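Local coordinates for tRNA uridine(34) acetyltransferase (Methanocaldococcus infernus, PDB 6IA8), which catalyses formation of 5-(carboxymethyl)uridine at the wobble position 34 of tRNAs, using acetyl-CoA and S-adenosyl-L-methionine, at residues A[188-193]-A[208-213]; A[244-249]-A[427-432]; A[433-438]-A[511-516]. All coordinates share one frame; numbering follows the deposited sequence.

Interaction 1: A[188-193]-A[208-213]; sequences LCIETR and LGATRV
The guanidinium of Arg212 is the flat group of this contact, and Cys189 brings SG to its edge, close to the guanidinium plane. Arg212 is poorly ordered and the modelled separation of the two groups is too short, so the detail is doubtful; what is clear is that both side chains share one side of the sheet, where the arginine also pairs with Glu136 on strand 134-140. Between the backbones the contact is a parallel ladder. Arg212 N donates to Leu188 O, and Ile190 N donates to Arg212 O at 3.1 Å. Leu188 O is gripped twice, for Thr211 N also reaches it, at 2.9 Å and in the carbonyl plane. Thr211 suits its place because its hydroxyl gives Leu188 N an acceptor just before strand 212-218 begins: with OG1 held between the backbone N and the carbonyl carbon (chi1 54°), the oxygen accepts from Leu188 N at 3.1 Å, with an N-H...O angle of 162°. Opposite the arginine, the sheet carries Ile190 and Val213. The short Ala210 lets Ile190 CD1 close on both Ala210 CB, at 4.0 Å, and Leu208 CD1, at 4.1 Å, the isoleucine and leucine crossing nearly at right angles. Farther along, Thr192 CG2 meets Val213 CG1 at 3.7 Å; at the other end Leu188 CD2 lies 3.5 Å from Leu208 O. Gly209, with positive phi, ends helix 199-208 in a Schellman motif; a side chain there would jam against the preceding carbonyl. Strands 184-192 and 212-218, paired in parallel and connected through this helix, form a beta-alpha-beta crossover, the repeating element of the parallel, TIM-barrel-like sheet of radical SAM enzymes.

Interaction 2: A[244-249]-A[427-432]; sequences LKDSGL and DPYKPF
Asp246 is the tight centre of this contact, its carboxylate holding two successive backbone N-H groups of segment 427-432. Tyr429 N reaches Asp246 OD1 at 2.8 Å with an almost straight N-H...O angle of 174°, and Lys430 N reaches Asp246 OD2 at 2.9 Å. Both donors come from above the carboxylate plane. With CG anti to its own carbonyl carbon (chi1 -76°), the aspartate extends from the helix end to the loop; Arg426 pairs with OD1 in a salt bridge and Gln242 donates to OD2, which would probably stabilise the negative charge. Replacing Asp246 by alanine would probably leave the amides of Tyr429 and Lys430 without these acceptors, Arg426 without this countercharge and Gln242 without this partner. Pro431 CB lies 3.4 Å from Asp246 O, its compact ring packing along the aspartate backbone. Helix 234-245 of the radical SAM domain ends here in a Schellman motif, with Gly248 as its positive-phi residue, and there the helix terminus meets a loop of the GNAT acetyltransferase domain. Beyond Pro431 the fit is relayed by a water, which donates to Asp246 O and Ser247 OG and accepts from Phe432 N at 3.0 Å. That water also lies 3.5 Å above one face of the Phe432 ring, toward its rim. Ser247 OG, bonded to Leu243 O, approaches Phe432 CE2 obliquely at 3.2 Å. On the solvent side, the exposed Tyr429 and Lys430 lead their side chains away from the helix, and Lys430 CG covers one face of the tyrosine ring, 3.6 Å above its centre.

Interaction 3: A[433-438]-A[511-516]; sequences RKEIDD and GAYMGK
A type I beta turn from Arg433 to Ile436, closed by Ile436 N to Arg433 O at 3.1 Å, lies against the bend at Gly511 and Ala512 that leads into strand 513-517. The bend joins strands 508-510 and 513-517 of the GNAT domain in a beta hairpin, and the backbone angles of Gly511 and Ala512 are those of a type II' turn, whose positive phi suits glycine. Gly511 is needed for a second reason: a CB there would run into Glu435 OE2. That oxygen is the bridge between the two turns. Ala512 N donates to Glu435 OE2 at 3.2 Å, meeting it almost in line with its C-O bond, while Arg433 NH2 donates to the same atom at 3.1 Å with an N-H...O angle of 175°; both approach from one face of the carboxylate. Arg433 NE completes a side-on salt bridge by bonding Glu435 OE1 at 2.9 Å, so the arginine fixes the rotation of the carboxylate and probably favours the ionised form, which would strengthen its hold on Ala512 N. In Glu435, chi1 (48°) sets CG at the edge of the Tyr513 ring, 3.3 Å from Tyr513 CD1, and the bend at chi2 turns the carboxylate toward Arg433 and Ala512 N, its plane 76° from that of the ring. Arg433 NH1 is hydrogen-bonded to Asn203 OD1 on helix 199-208, and Arg433 CG lies 3.5 Å from Tyr513 OH. That hydroxyl is hydrogen-bonded to Ser247 O. An apolar residue suits the place beside the ring and Leu491: the Ile436 side chain crosses that of Tyr513 at about a right angle, with Ile436 CD1 4.2 Å from Tyr513 CZ.

Overall arrangement
Interaction 1 is buried in the parallel sheet of the radical SAM domain and relies on backbone pairing and apolar side chains. Interactions 2 and 3 are only partly buried and use carboxylates that accept backbone N-H groups: 2 joins the two domains, whereas 3 lies within the acetyltransferase domain. These two share the loop that follows strand 418-427 and touch directly, Pro431 CB lying 3.6 Å from Ile436 CG2. Helix 199-208 is common to all three: it ends at Gly209 of interaction 1 and packs against Phe432 of 2 and Arg433, Ala512 and Tyr513 of 3. Interaction 1 reaches 2 through Val213 CG2 against Leu244 CD2 at 3.6 Å, but does not touch 3.

Interaction 1: A[188-193]-A[208-213]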
loop_
_atom_site.group_PDB
_atom_site.type_symbol
_atom_site.label_atom_id
_atom_site.label_comp_id
_atom_site.label_asym_id
_atom_site.label_seq_id
_atom_site.Cartn_x
_atom_site.Cartn_y
_atom_site.Cartn_z
ATOM N N LEU A 188 -0.697 8.399 -3.872
ATOM C CA LEU A 188 -0.522 7.992 -5.262
ATOM C C LEU A 188 0.301 6.720 -5.251
ATOM O O LEU A 188 1.457 6.738 -4.807
ATOM C CB LEU A 188 0.185 9.071 -6.075
ATOM C CG LEU A 188 0.721 8.708 -7.476
ATOM C CD1 LEU A 188 -0.347 8.131 -8.311
ATOM C CD2 LEU A 188 1.336 9.965 -8.150
ATOM N N CYS A 189 -0.296 5.631 -5.723
ATOM C CA CYS A 189 0.345 4.327 -5.740
ATOM C C CYS A 189 0.654 3.933 -7.176
ATOM O O CYS A 189 -0.216 4.018 -8.047
ATOM C CB CYS A 189 -0.531 3.250 -5.109
ATOM S SG CYS A 189 0.371 1.590 -5.145
ATOM N N ILE A 190 1.889 3.510 -7.415
ATOM C CA ILE A 190 2.346 3.081 -8.733
ATOM C C ILE A 190 2.719 1.608 -8.642
ATOM O O ILE A 190 3.470 1.207 -7.751
ATOM C CB ILE A 190 3.533 3.929 -9.220
ATOM C CG1 ILE A 190 3.087 5.385 -9.354
ATOM C CG2 ILE A 190 4.029 3.436 -10.609
ATOM C CD1 ILE A 190 4.168 6.289 -9.796
ATOM N N GLU A 191 2.163 0.799 -9.526
ATOM C CA GLU A 191 2.518 -0.610 -9.589
ATOM C C GLU A 191 3.659 -0.770 -10.575
ATOM O O GLU A 191 3.659 -0.143 -11.643
ATOM C CB GLU A 191 1.318 -1.452 -10.022
ATOM C CG GLU A 191 0.069 -1.227 -9.184
ATOM C CD GLU A 191 -1.068 -2.156 -9.563
ATOM O OE1 GLU A 191 -1.027 -2.745 -10.663
ATOM O OE2 GLU A 191 -2.002 -2.308 -8.756
ATOM N N THR A 192 4.633 -1.612 -10.229
ATOM C CA THR A 192 5.762 -1.782 -11.136
ATOM C C THR A 192 6.418 -3.139 -10.966
ATOM O O THR A 192 6.309 -3.767 -9.915
ATOM C CB THR A 192 6.824 -0.692 -10.927
ATOM O OG1 THR A 192 7.802 -0.714 -11.992
ATOM C CG2 THR A 192 7.523 -0.895 -9.574
ATOM N N ARG A 193 7.090 -3.590 -12.025
ATOM C CA ARG A 193 7.900 -4.795 -11.934
ATOM C C ARG A 193 9.160 -4.480 -11.139
ATOM O O ARG A 193 9.685 -3.368 -11.235
ATOM C CB ARG A 193 8.279 -5.317 -13.322
ATOM C CG ARG A 193 7.095 -5.565 -14.241
ATOM C CD ARG A 193 7.555 -6.209 -15.556
ATOM N NE ARG A 193 6.483 -6.272 -16.543
ATOM C CZ ARG A 193 6.518 -7.031 -17.631
ATOM N NH1 ARG A 193 5.492 -7.024 -18.474
ATOM N NH2 ARG A 193 7.569 -7.806 -17.867
ATOM N N LEU A 208 6.441 12.683 -9.630
ATOM C CA LEU A 208 5.014 12.573 -9.896
ATOM C C LEU A 208 4.165 12.762 -8.643
ATOM O O LEU A 208 2.955 12.964 -8.759
ATOM C CB LEU A 208 4.712 11.208 -10.496
ATOM C CG LEU A 208 5.346 10.862 -11.831
ATOM C CD1 LEU A 208 5.117 9.423 -12.214
ATOM C CD2 LEU A 208 4.831 11.793 -12.931
ATOM N N GLY A 209 4.749 12.650 -7.455
ATOM C CA GLY A 209 3.991 12.699 -6.221
ATOM C C GLY A 209 3.661 11.350 -5.623
ATOM O O GLY A 209 2.758 11.266 -4.777
ATOM N N ALA A 210 4.350 10.295 -6.040
ATOM C CA ALA A 210 4.057 8.962 -5.525
ATOM C C ALA A 210 4.333 8.891 -4.036
ATOM O O ALA A 210 5.282 9.496 -3.540
ATOM C CB ALA A 210 4.895 7.899 -6.250
ATOM N N THR A 211 3.511 8.120 -3.329
ATOM C CA THR A 211 3.718 7.827 -1.929
ATOM C C THR A 211 3.847 6.346 -1.667
ATOM O O THR A 211 4.298 5.983 -0.574
ATOM C CB THR A 211 2.549 8.374 -1.093
ATOM O OG1 THR A 211 1.306 7.869 -1.608
ATOM C CG2 THR A 211 2.522 9.931 -1.181
ATOM N N ARG A 212 3.409 5.482 -2.602
ATOM C CA ARG A 212 3.463 4.035 -2.413
ATOM C C ARG A 212 3.873 3.390 -3.726
ATOM O O ARG A 212 3.438 3.828 -4.791
ATOM C CB ARG A 212 2.119 3.457 -1.945
ATOM C CG ARG A 212 2.137 1.954 -1.646
ATOM C CD ARG A 212 0.758 1.458 -1.209
ATOM N NE ARG A 212 -0.114 1.155 -2.342
ATOM C CZ ARG A 212 -1.419 0.925 -2.248
ATOM N NH1 ARG A 212 -2.021 0.970 -1.071
ATOM N NH2 ARG A 212 -2.124 0.659 -3.337
ATOM N N VAL A 213 4.716 2.359 -3.648
ATOM C CA VAL A 213 5.102 1.573 -4.813
ATOM C C VAL A 213 4.796 0.105 -4.537
ATOM O O VAL A 213 5.195 -0.444 -3.505
ATOM C CB VAL A 213 6.589 1.764 -5.162
ATOM C CG1 VAL A 213 6.981 0.830 -6.353
ATOM C CG2 VAL A 213 6.896 3.181 -5.503
#

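Interaction 2: A[244-249]-A[427-432]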
loop_
_atom_site.group_PDB
_atom_site.type_symbol
_atom_site.label_atom_id
_atom_site.label_comp_id
_atom_site.label_asym_id
_atom_site.label_seq_id
_atom_site.Cartn_x
_atom_site.Cartn_y
_atom_site.Cartn_z
ATOM N N LEU A 244 13.586 1.967 -2.302
ATOM C CA LEU A 244 12.297 2.584 -1.991
ATOM C C LEU A 244 12.249 3.026 -0.531
ATOM O O LEU A 244 11.885 4.168 -0.225
ATOM C CB LEU A 244 11.162 1.594 -2.301
ATOM C CG LEU A 244 10.883 1.372 -3.794
ATOM C CD1 LEU A 244 9.982 0.141 -3.955
ATOM C CD2 LEU A 244 10.302 2.551 -4.447
ATOM N N LYS A 245 12.634 2.135 0.385
ATOM C CA LYS A 245 12.616 2.460 1.805
ATOM C C LYS A 245 13.531 3.638 2.105
ATOM O O LYS A 245 13.167 4.536 2.869
ATOM C CB LYS A 245 13.049 1.248 2.617
ATOM C CG LYS A 245 12.021 0.100 2.763
ATOM C CD LYS A 245 10.734 0.567 3.454
ATOM C CE LYS A 245 9.881 -0.647 3.826
ATOM N NZ LYS A 245 10.491 -1.342 4.990
ATOM N N ASP A 246 14.729 3.657 1.509
ATOM C CA ASP A 246 15.685 4.728 1.759
ATOM C C ASP A 246 15.330 6.000 1.021
ATOM O O ASP A 246 16.037 6.987 1.181
ATOM C CB ASP A 246 17.109 4.266 1.395
ATOM C CG ASP A 246 17.687 3.331 2.457
ATOM O OD1 ASP A 246 17.217 3.403 3.639
ATOM O OD2 ASP A 246 18.605 2.559 2.121
ATOM N N SER A 247 14.273 6.000 0.213
ATOM C CA SER A 247 13.699 7.211 -0.350
ATOM C C SER A 247 12.388 7.590 0.332
ATOM O O SER A 247 11.691 8.490 -0.136
ATOM C CB SER A 247 13.497 7.009 -1.850
ATOM O OG SER A 247 14.734 6.656 -2.482
ATOM N N GLY A 248 12.035 6.922 1.426
ATOM C CA GLY A 248 10.862 7.291 2.200
ATOM C C GLY A 248 9.544 6.755 1.684
ATOM O O GLY A 248 8.485 7.170 2.168
ATOM N N LEU A 249 9.560 5.860 0.714
ATOM C CA LEU A 249 8.311 5.429 0.108
ATOM C C LEU A 249 7.747 4.219 0.850
ATOM O O LEU A 249 8.476 3.459 1.496
ATOM C CB LEU A 249 8.508 5.092 -1.379
ATOM C CG LEU A 249 8.749 6.325 -2.231
ATOM C CD1 LEU A 249 9.388 5.955 -3.596
ATOM C CD2 LEU A 249 7.437 7.082 -2.518
ATOM N N ASP A 427 15.124 5.090 10.112
ATOM C CA ASP A 427 16.514 5.521 10.117
ATOM C C ASP A 427 17.129 4.917 8.873
ATOM O O ASP A 427 17.319 3.699 8.831
ATOM C CB ASP A 427 17.234 5.018 11.358
ATOM C CG ASP A 427 18.621 5.568 11.489
ATOM O OD1 ASP A 427 19.057 6.387 10.634
ATOM O OD2 ASP A 427 19.272 5.167 12.465
ATOM N N PRO A 428 17.418 5.688 7.843
ATOM C CA PRO A 428 17.760 5.087 6.554
ATOM C C PRO A 428 19.149 4.454 6.523
ATOM O O PRO A 428 20.019 4.674 7.370
ATOM C CB PRO A 428 17.658 6.262 5.580
ATOM C CG PRO A 428 17.885 7.487 6.424
ATOM C CD PRO A 428 17.350 7.165 7.793
ATOM N N TYR A 429 19.346 3.636 5.501
ATOM C CA TYR A 429 20.564 2.845 5.378
ATOM C C TYR A 429 21.508 3.462 4.355
ATOM O O TYR A 429 22.558 3.992 4.713
ATOM C CB TYR A 429 20.190 1.406 4.995
ATOM C CG TYR A 429 21.345 0.522 4.576
ATOM C CD1 TYR A 429 22.470 0.390 5.382
ATOM C CD2 TYR A 429 21.320 -0.172 3.370
ATOM C CE1 TYR A 429 23.522 -0.434 5.011
ATOM C CE2 TYR A 429 22.379 -0.989 2.988
ATOM C CZ TYR A 429 23.457 -1.120 3.822
ATOM O OH TYR A 429 24.504 -1.918 3.454
ATOM N N LYS A 430 21.153 3.406 3.077
ATOM C CA LYS A 430 21.996 3.909 1.992
ATOM C C LYS A 430 21.131 4.752 1.061
ATOM O O LYS A 430 20.850 4.369 -0.075
ATOM C CB LYS A 430 22.676 2.762 1.242
ATOM C CG LYS A 430 23.903 2.206 1.971
ATOM C CD LYS A 430 24.650 1.185 1.109
ATOM C CE LYS A 430 25.922 0.686 1.822
ATOM N NZ LYS A 430 26.847 -0.020 0.874
ATOM N N PRO A 431 20.680 5.904 1.517
ATOM C CA PRO A 431 19.880 6.769 0.640
ATOM C C PRO A 431 20.723 7.388 -0.459
ATOM O O PRO A 431 21.947 7.480 -0.362
ATOM C CB PRO A 431 19.347 7.839 1.587
ATOM C CG PRO A 431 20.413 7.923 2.672
ATOM C CD PRO A 431 20.902 6.486 2.851
ATOM N N PHE A 432 20.045 7.784 -1.536
ATOM C CA PHE A 432 20.674 8.479 -2.644
ATOM C C PHE A 432 20.044 9.829 -2.944
ATOM O O PHE A 432 20.639 10.597 -3.686
ATOM C CB PHE A 432 20.615 7.626 -3.924
ATOM C CG PHE A 432 19.216 7.286 -4.351
ATOM C CD1 PHE A 432 18.534 8.120 -5.223
ATOM C CD2 PHE A 432 18.561 6.154 -3.838
ATOM C CE1 PHE A 432 17.237 7.820 -5.603
ATOM C CE2 PHE A 432 17.257 5.854 -4.210
ATOM C CZ PHE A 432 16.608 6.683 -5.096
HETATM O O HOH W 1 17.104 7.975 -1.255
#

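Interaction 3: A[433-438]-A[511-516]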
loop_
_atom_site.group_PDB
_atom_site.type_symbol
_atom_site.label_atom_id
_atom_site.label_comp_id
_atom_site.label_asym_id
_atom_site.label_seq_id
_atom_site.Cartn_x
_atom_site.Cartn_y
_atom_site.Cartn_z
ATOM N N ARG A 433 18.852 10.125 -2.438
ATOM C CA ARG A 433 18.199 11.392 -2.737
ATOM C C ARG A 433 19.006 12.541 -2.150
ATOM O O ARG A 433 19.515 12.447 -1.026
ATOM C CB ARG A 433 16.784 11.403 -2.152
ATOM C CG ARG A 433 15.721 10.557 -2.922
ATOM C CD ARG A 433 15.473 11.144 -4.315
ATOM N NE ARG A 433 14.965 12.516 -4.262
ATOM C CZ ARG A 433 14.453 13.170 -5.308
ATOM N NH1 ARG A 433 14.357 12.568 -6.484
ATOM N NH2 ARG A 433 14.026 14.419 -5.174
ATOM N N LYS A 434 19.061 13.647 -2.897
ATOM C CA LYS A 434 19.848 14.801 -2.488
ATOM C C LYS A 434 19.401 15.331 -1.135
ATOM O O LYS A 434 20.217 15.855 -0.376
ATOM C CB LYS A 434 19.749 15.906 -3.550
ATOM C CG LYS A 434 18.315 16.198 -4.032
ATOM C CD LYS A 434 18.269 17.283 -5.116
ATOM C CE LYS A 434 18.520 18.671 -4.538
ATOM N NZ LYS A 434 18.239 19.753 -5.535
ATOM N N GLU A 435 18.125 15.204 -0.795
ATOM C CA GLU A 435 17.662 15.833 0.434
ATOM C C GLU A 435 17.803 14.943 1.661
ATOM O O GLU A 435 17.509 15.401 2.766
ATOM C CB GLU A 435 16.214 16.302 0.279
ATOM C CG GLU A 435 15.247 15.313 -0.308
ATOM C CD GLU A 435 15.218 15.297 -1.844
ATOM O OE1 GLU A 435 16.021 14.558 -2.424
ATOM O OE2 GLU A 435 14.355 15.936 -2.474
ATOM N N ILE A 436 18.281 13.711 1.514
ATOM C CA ILE A 436 18.453 12.790 2.636
ATOM C C ILE A 436 19.942 12.640 2.910
ATOM O O ILE A 436 20.684 12.136 2.063
ATOM C CB ILE A 436 17.831 11.417 2.347
ATOM C CG1 ILE A 436 16.370 11.574 1.929
ATOM C CG2 ILE A 436 17.942 10.507 3.569
ATOM C CD1 ILE A 436 15.720 10.269 1.427
ATOM N N ASP A 437 20.382 13.062 4.087
ATOM C CA ASP A 437 21.770 12.872 4.519
ATOM C C ASP A 437 21.806 11.947 5.736
ATOM O O ASP A 437 20.783 11.413 6.167
ATOM C CB ASP A 437 22.461 14.209 4.830
ATOM C CG ASP A 437 21.732 15.023 5.872
ATOM O OD1 ASP A 437 21.539 16.233 5.631
ATOM O OD2 ASP A 437 21.324 14.461 6.921
ATOM N N ASP A 438 22.999 11.758 6.301
ATOM C CA ASP A 438 23.178 10.829 7.416
ATOM C C ASP A 438 22.686 11.386 8.752
ATOM O O ASP A 438 22.821 10.711 9.781
ATOM C CB ASP A 438 24.651 10.416 7.535
ATOM C CG ASP A 438 25.572 11.592 7.786
ATOM O OD1 ASP A 438 25.095 12.723 8.035
ATOM O OD2 ASP A 438 26.801 11.396 7.720
ATOM N N GLY A 511 12.655 19.758 -1.499
ATOM C CA GLY A 511 12.692 18.898 -2.669
ATOM C C GLY A 511 11.346 18.224 -2.858
ATOM O O GLY A 511 10.309 18.874 -3.042
ATOM N N ALA A 512 11.345 16.898 -2.816
ATOM C CA ALA A 512 10.140 16.112 -3.017
ATOM C C ALA A 512 9.364 15.897 -1.728
ATOM O O ALA A 512 8.270 15.320 -1.763
ATOM C CB ALA A 512 10.508 14.755 -3.624
ATOM N N TYR A 513 9.895 16.353 -0.600
ATOM C CA TYR A 513 9.342 16.029 0.704
ATOM C C TYR A 513 8.840 17.275 1.434
ATOM O O TYR A 513 8.990 18.407 0.975
ATOM C CB TYR A 513 10.407 15.331 1.564
ATOM C CG TYR A 513 11.041 14.112 0.914
ATOM C CD1 TYR A 513 12.157 14.252 0.109
ATOM C CD2 TYR A 513 10.517 12.835 1.094
ATOM C CE1 TYR A 513 12.753 13.168 -0.502
ATOM C CE2 TYR A 513 11.100 11.740 0.476
ATOM C CZ TYR A 513 12.226 11.913 -0.326
ATOM O OH TYR A 513 12.843 10.827 -0.950
ATOM N N MET A 514 8.257 17.047 2.607
ATOM C CA MET A 514 7.964 18.104 3.566
ATOM C C MET A 514 8.949 17.898 4.699
ATOM O O MET A 514 9.099 16.777 5.192
ATOM C CB MET A 514 6.527 18.036 4.076
ATOM C CG MET A 514 5.492 18.303 2.999
ATOM S SD MET A 514 5.679 19.895 2.196
ATOM C CE MET A 514 5.163 20.997 3.572
ATOM N N GLY A 515 9.671 18.940 5.065
ATOM C CA GLY A 515 10.773 18.788 5.991
ATOM C C GLY A 515 10.738 19.773 7.139
ATOM O O GLY A 515 10.173 20.858 7.038
ATOM N N LYS A 516 11.369 19.371 8.244
ATOM C CA LYS A 516 11.562 20.240 9.397
ATOM C C LYS A 516 12.946 20.012 9.985
ATOM O O LYS A 516 13.400 18.874 10.094
ATOM C CB LYS A 516 10.512 19.975 10.478
ATOM C CG LYS A 516 10.661 20.845 11.713
ATOM C CD LYS A 516 9.768 20.383 12.859
ATOM C CE LYS A 516 8.329 20.774 12.638
ATOM N NZ LYS A 516 7.464 20.333 13.762
#